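Local coordinates for protein putative glycosylhydrolase (PDB 3S5Q) that is a putative glycosyl hydrolase with a concanavalin A-like fold, probably hydrolysing sugar linkages like other members of the 3-keto-disaccharide hydrolase family, at residues F68-Y81 with S92-W105. Numbering follows the deposited sequence.
Sequences FKTDVNTNSGVVIY and SIEIQIADDHHPEW
N73 lays its side-chain amide flat on the imidazole of H102, the two planes only 9° apart, with ND2 3.7 Å from H102 CE1 and displaced toward the ring's rim. CG of N73 lies anti to its own N (chi1 -151°), which carries the amide over this face while CB makes a CH-pi contact with the same ring; P103 CD packs on the opposite face, and V72 CG2 meets the ring edge 3.4 Å from CD2. Next to this stack, the type II beta turn from D71 to T74 is gripped by D99: N73 N donates almost straight (172°) to the anti lone pair of OD2, at 3.0 Å. The second carboxylate oxygen, OD1, accepts from a water that in turn accepts a hydrogen bond from T70 OG1, so both D99 oxygens tie the segments together. T74 O receives D99 N, continuing the pairing of an antiparallel beta hairpin, 75-80 against 93-98, at the edge of the smaller sheet of this concanavalin A-like sandwich. V78 with I95 and I80 with I93 are regular hydrogen-bonded pairs, V78 O taking I95 N at 2.7 Å. S76 and I97 also keep both bonds, but I97 N reaches S76 O from well above the carbonyl plane.

The hairpin's inner face, bearing S76, V78, I80, I93, I95 and I97, looks into the sandwich. There I97 sends its two branches different ways: CG2 lies over the face of the F68 ring, 3.5 Å from CE1, and CD1 reaches V78 CG2 at 3.8 Å. F206 of the larger sheet also touches I97, and M138 packs on I95. On the other face V79 CG1 presses unusually tightly on S92 CB (3.4 Å), while its CG2 lies alongside the E94 chain, whose extended arm brings OE2 to 3.5 Å from G77 CA.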
loop_
_atom_site.group_PDB
_atom_site.type_symbol
_atom_site.label_atom_id
_atom_site.label_comp_id
_atom_site.label_asym_id
_atom_site.label_seq_id
_atom_site.Cartn_x
_atom_site.Cartn_y
_atom_site.Cartn_z
ATOM N N PHE A 68 -3.752 -1.295 -8.404
ATOM C CA PHE A 68 -3.638 -2.713 -8.076
ATOM C C PHE A 68 -4.925 -3.392 -8.413
ATOM O O PHE A 68 -5.969 -2.767 -8.390
ATOM C CB PHE A 68 -3.272 -2.941 -6.590
ATOM C CG PHE A 68 -4.353 -2.555 -5.604
ATOM C CD1 PHE A 68 -5.369 -3.451 -5.269
ATOM C CD2 PHE A 68 -4.335 -1.296 -4.966
ATOM C CE1 PHE A 68 -6.364 -3.082 -4.388
ATOM C CE2 PHE A 68 -5.319 -0.929 -4.077
ATOM C CZ PHE A 68 -6.331 -1.843 -3.769
ATOM N N LYS A 69 -4.832 -4.670 -8.765
ATOM C CA LYS A 69 -5.978 -5.504 -9.093
ATOM C C LYS A 69 -5.918 -6.712 -8.160
ATOM O O LYS A 69 -4.839 -7.270 -7.928
ATOM C CB LYS A 69 -5.899 -5.964 -10.550
ATOM C CG LYS A 69 -7.017 -6.910 -10.965
ATOM C CD LYS A 69 -6.831 -7.420 -12.364
ATOM C CE LYS A 69 -7.286 -6.423 -13.409
ATOM N NZ LYS A 69 -7.662 -7.099 -14.667
ATOM N N THR A 70 -7.058 -7.102 -7.603
ATOM C CA THR A 70 -7.119 -8.258 -6.710
ATOM C C THR A 70 -7.725 -9.444 -7.453
ATOM O O THR A 70 -8.320 -9.300 -8.518
ATOM C CB THR A 70 -7.985 -7.988 -5.411
ATOM O OG1 THR A 70 -9.362 -7.857 -5.783
ATOM C CG2 THR A 70 -7.540 -6.750 -4.674
ATOM N N ASP A 71 -7.541 -10.618 -6.878
ATOM C CA ASP A 71 -8.391 -11.798 -7.172
ATOM C C ASP A 71 -9.096 -12.157 -5.871
ATOM O O ASP A 71 -8.891 -11.506 -4.831
ATOM C CB ASP A 71 -7.556 -12.980 -7.679
ATOM C CG ASP A 71 -8.395 -14.039 -8.435
ATOM O OD1 ASP A 71 -9.671 -14.017 -8.410
ATOM O OD2 ASP A 71 -7.762 -14.925 -9.033
ATOM N N VAL A 72 -9.951 -13.167 -5.914
ATOM C CA VAL A 72 -10.625 -13.625 -4.707
ATOM C C VAL A 72 -9.639 -13.819 -3.539
ATOM O O VAL A 72 -8.678 -14.597 -3.616
ATOM C CB VAL A 72 -11.465 -14.904 -4.994
ATOM C CG1 VAL A 72 -10.565 -16.108 -5.410
ATOM C CG2 VAL A 72 -12.348 -15.231 -3.809
ATOM N N ASN A 73 -9.883 -13.081 -2.462
ATOM C CA ASN A 73 -9.110 -13.163 -1.223
ATOM C C ASN A 73 -7.620 -12.780 -1.339
ATOM O O ASN A 73 -6.799 -13.231 -0.549
ATOM C CB ASN A 73 -9.253 -14.559 -0.592
ATOM C CG ASN A 73 -9.113 -14.540 0.921
ATOM O OD1 ASN A 73 -8.922 -13.480 1.525
ATOM N ND2 ASN A 73 -9.202 -15.718 1.549
ATOM N N THR A 74 -7.252 -11.951 -2.313
ATOM C CA THR A 74 -5.900 -11.359 -2.293
ATOM C C THR A 74 -5.581 -10.717 -0.964
ATOM O O THR A 74 -6.440 -10.116 -0.329
ATOM C CB THR A 74 -5.731 -10.260 -3.339
ATOM O OG1 THR A 74 -5.869 -10.839 -4.636
ATOM C CG2 THR A 74 -4.351 -9.564 -3.192
ATOM N N ASN A 75 -4.325 -10.864 -0.561
ATOM C CA ASN A 75 -3.778 -10.278 0.656
ATOM C C ASN A 75 -2.322 -9.850 0.332
ATOM O O ASN A 75 -1.491 -10.689 -0.061
ATOM C CB ASN A 75 -3.824 -11.351 1.755
ATOM C CG ASN A 75 -3.519 -10.813 3.139
ATOM O OD1 ASN A 75 -2.696 -9.932 3.309
ATOM N ND2 ASN A 75 -4.174 -11.366 4.141
ATOM N N SER A 76 -2.034 -8.555 0.474
ATOM C CA SER A 76 -0.763 -7.938 0.073
ATOM C C SER A 76 -0.725 -6.569 0.790
ATOM O O SER A 76 -1.383 -6.383 1.829
ATOM C CB SER A 76 -0.725 -7.820 -1.462
ATOM O OG SER A 76 0.477 -7.233 -1.979
ATOM N N GLY A 77 -0.007 -5.607 0.239
ATOM C CA GLY A 77 0.050 -4.267 0.810
ATOM C C GLY A 77 1.224 -3.447 0.302
ATOM O O GLY A 77 2.071 -3.937 -0.465
ATOM N N VAL A 78 1.254 -2.182 0.726
ATOM C CA VAL A 78 2.305 -1.258 0.382
ATOM C C VAL A 78 2.972 -0.893 1.704
ATOM O O VAL A 78 2.305 -0.600 2.685
ATOM C CB VAL A 78 1.767 0.011 -0.307
ATOM C CG1 VAL A 78 2.947 0.977 -0.664
ATOM C CG2 VAL A 78 0.940 -0.359 -1.544
ATOM N N VAL A 79 4.297 -0.950 1.713
ATOM C CA VAL A 79 5.077 -0.709 2.892
ATOM C C VAL A 79 5.863 0.607 2.725
ATOM O O VAL A 79 6.576 0.810 1.741
ATOM C CB VAL A 79 6.028 -1.913 3.128
ATOM C CG1 VAL A 79 6.949 -1.670 4.367
ATOM C CG2 VAL A 79 5.226 -3.262 3.253
ATOM N N ILE A 80 5.725 1.515 3.682
ATOM C CA ILE A 80 6.466 2.766 3.630
ATOM C C ILE A 80 7.296 2.921 4.907
ATOM O O ILE A 80 7.114 2.173 5.875
ATOM C CB ILE A 80 5.541 3.974 3.404
ATOM C CG1 ILE A 80 4.584 4.173 4.609
ATOM C CG2 ILE A 80 4.800 3.810 2.051
ATOM C CD1 ILE A 80 3.754 5.471 4.652
ATOM N N TYR A 81 8.240 3.843 4.848
ATOM C CA TYR A 81 9.079 4.184 5.975
ATOM C C TYR A 81 9.833 2.953 6.518
ATOM O O TYR A 81 10.000 2.799 7.727
ATOM C CB TYR A 81 8.228 4.817 7.047
ATOM C CG TYR A 81 7.504 6.111 6.678
ATOM C CD1 TYR A 81 7.816 6.847 5.526
ATOM C CD2 TYR A 81 6.609 6.689 7.593
ATOM C CE1 TYR A 81 7.187 8.074 5.250
ATOM C CE2 TYR A 81 5.996 7.894 7.335
ATOM C CZ TYR A 81 6.286 8.586 6.172
ATOM O OH TYR A 81 5.664 9.789 5.954
ATOM N N SER A 92 8.565 -0.794 9.838
ATOM C CA SER A 92 7.901 -0.099 8.757
ATOM C C SER A 92 6.439 0.137 9.085
ATOM O O SER A 92 5.923 -0.338 10.119
ATOM C CB SER A 92 8.041 -0.909 7.464
ATOM O OG SER A 92 7.341 -2.113 7.617
ATOM N N ILE A 93 5.790 0.890 8.200
ATOM C CA ILE A 93 4.361 1.094 8.248
ATOM C C ILE A 93 3.716 0.495 6.960
ATOM O O ILE A 93 4.089 0.833 5.825
ATOM C CB ILE A 93 3.995 2.564 8.417
ATOM C CG1 ILE A 93 4.698 3.119 9.687
ATOM C CG2 ILE A 93 2.446 2.672 8.468
ATOM C CD1 ILE A 93 4.457 4.588 9.949
ATOM N N GLU A 94 2.791 -0.425 7.169
ATOM C CA GLU A 94 2.106 -1.044 6.049
ATOM C C GLU A 94 0.679 -0.535 5.856
ATOM O O GLU A 94 -0.094 -0.425 6.816
ATOM C CB GLU A 94 2.093 -2.547 6.152
ATOM C CG GLU A 94 1.660 -3.180 4.815
ATOM C CD GLU A 94 1.755 -4.680 4.741
ATOM O OE1 GLU A 94 1.663 -5.331 5.795
ATOM O OE2 GLU A 94 1.897 -5.198 3.592
ATOM N N ILE A 95 0.368 -0.234 4.585
ATOM C CA ILE A 95 -0.963 0.074 4.102
ATOM C C ILE A 95 -1.474 -1.233 3.506
ATOM O O ILE A 95 -0.881 -1.761 2.588
ATOM C CB ILE A 95 -0.934 1.138 3.039
ATOM C CG1 ILE A 95 -0.183 2.380 3.537
ATOM C CG2 ILE A 95 -2.335 1.525 2.571
ATOM C CD1 ILE A 95 -0.510 2.800 4.944
ATOM N N GLN A 96 -2.555 -1.753 4.061
ATOM C CA GLN A 96 -3.126 -3.043 3.628
ATOM C C GLN A 96 -3.714 -3.006 2.208
ATOM O O GLN A 96 -4.351 -2.027 1.785
ATOM C CB GLN A 96 -4.233 -3.444 4.609
ATOM C CG GLN A 96 -4.963 -4.815 4.363
ATOM C CD GLN A 96 -4.101 -6.018 4.641
ATOM O OE1 GLN A 96 -2.914 -6.008 4.333
ATOM N NE2 GLN A 96 -4.693 -7.088 5.232
ATOM N N ILE A 97 -3.569 -4.116 1.487
ATOM C CA ILE A 97 -4.337 -4.312 0.257
ATOM C C ILE A 97 -4.969 -5.642 0.455
ATOM O O ILE A 97 -4.271 -6.573 0.776
ATOM C CB ILE A 97 -3.459 -4.337 -1.006
ATOM C CG1 ILE A 97 -2.900 -2.951 -1.253
ATOM C CG2 ILE A 97 -4.285 -4.857 -2.236
ATOM C CD1 ILE A 97 -1.833 -2.889 -2.319
ATOM N N ALA A 98 -6.294 -5.696 0.371
ATOM C CA ALA A 98 -7.031 -6.961 0.541
ATOM C C ALA A 98 -8.294 -6.910 -0.261
ATOM O O ALA A 98 -8.868 -5.836 -0.487
ATOM C CB ALA A 98 -7.372 -7.224 2.038
ATOM N N ASP A 99 -8.730 -8.082 -0.716
ATOM C CA ASP A 99 -10.041 -8.222 -1.304
ATOM C C ASP A 99 -11.035 -8.293 -0.168
ATOM O O ASP A 99 -11.400 -9.406 0.248
ATOM C CB ASP A 99 -10.149 -9.495 -2.160
ATOM C CG ASP A 99 -11.615 -9.810 -2.594
ATOM O OD1 ASP A 99 -12.425 -8.876 -2.794
ATOM O OD2 ASP A 99 -11.964 -11.006 -2.732
ATOM N N ASP A 100 -11.467 -7.120 0.314
ATOM C CA ASP A 100 -12.467 -7.003 1.379
ATOM C C ASP A 100 -13.798 -7.701 1.046
ATOM O O ASP A 100 -14.568 -8.014 1.954
ATOM C CB ASP A 100 -12.740 -5.525 1.725
ATOM C CG ASP A 100 -11.547 -4.830 2.425
ATOM O OD1 ASP A 100 -10.484 -5.449 2.643
ATOM O OD2 ASP A 100 -11.701 -3.647 2.810
ATOM N N HIS A 101 -14.075 -7.965 -0.229
ATOM C CA HIS A 101 -15.339 -8.621 -0.606
ATOM C C HIS A 101 -15.435 -10.108 -0.234
ATOM O O HIS A 101 -16.530 -10.674 -0.223
ATOM C CB HIS A 101 -15.646 -8.441 -2.101
ATOM C CG HIS A 101 -15.794 -6.998 -2.509
ATOM N ND1 HIS A 101 -17.021 -6.362 -2.603
ATOM C CD2 HIS A 101 -14.857 -6.059 -2.800
ATOM C CE1 HIS A 101 -16.828 -5.106 -2.983
ATOM N NE2 HIS A 101 -15.525 -4.893 -3.092
ATOM N N HIS A 102 -14.301 -10.741 0.024
ATOM C CA HIS A 102 -14.294 -12.142 0.441
ATOM C C HIS A 102 -14.811 -12.144 1.889
ATOM O O HIS A 102 -14.395 -11.317 2.690
ATOM C CB HIS A 102 -12.891 -12.773 0.323
ATOM C CG HIS A 102 -12.881 -14.274 0.466
ATOM N ND1 HIS A 102 -12.856 -14.907 1.689
ATOM C CD2 HIS A 102 -12.891 -15.259 -0.465
ATOM C CE1 HIS A 102 -12.854 -16.221 1.502
ATOM N NE2 HIS A 102 -12.861 -16.458 0.202
ATOM N N PRO A 103 -15.743 -13.053 2.203
ATOM C CA PRO A 103 -16.455 -13.036 3.485
ATOM C C PRO A 103 -15.541 -13.292 4.672
ATOM O O PRO A 103 -15.877 -12.937 5.796
ATOM C CB PRO A 103 -17.467 -14.200 3.329
ATOM C CG PRO A 103 -16.806 -15.102 2.396
ATOM C CD PRO A 103 -16.198 -14.196 1.379
ATOM N N GLU A 104 -14.417 -13.940 4.398
ATOM C CA GLU A 104 -13.354 -14.169 5.336
ATOM C C GLU A 104 -12.981 -12.893 6.064
ATOM O O GLU A 104 -12.764 -12.931 7.284
ATOM C CB GLU A 104 -12.139 -14.687 4.555
ATOM C CG GLU A 104 -10.866 -14.970 5.341
ATOM C CD GLU A 104 -10.084 -16.204 4.821
ATOM O OE1 GLU A 104 -10.710 -17.164 4.268
ATOM O OE2 GLU A 104 -8.845 -16.211 4.995
ATOM N N TRP A 105 -12.886 -11.774 5.322
ATOM C CA TRP A 105 -12.484 -10.480 5.912
ATOM C C TRP A 105 -13.432 -9.931 6.993
ATOM O O TRP A 105 -13.029 -9.077 7.762
ATOM C CB TRP A 105 -12.204 -9.431 4.824
ATOM C CG TRP A 105 -10.885 -9.664 4.199
ATOM C CD1 TRP A 105 -10.639 -10.211 2.974
ATOM C CD2 TRP A 105 -9.605 -9.428 4.798
ATOM N NE1 TRP A 105 -9.280 -10.320 2.762
ATOM C CE2 TRP A 105 -8.623 -9.844 3.867
ATOM C CE3 TRP A 105 -9.189 -8.899 6.035
ATOM C CZ2 TRP A 105 -7.259 -9.741 4.129
ATOM C CZ3 TRP A 105 -7.825 -8.807 6.291
ATOM C CH2 TRP A 105 -6.883 -9.216 5.336
HETATM O O HOH W 1 -11.139 -6.870 -4.240
#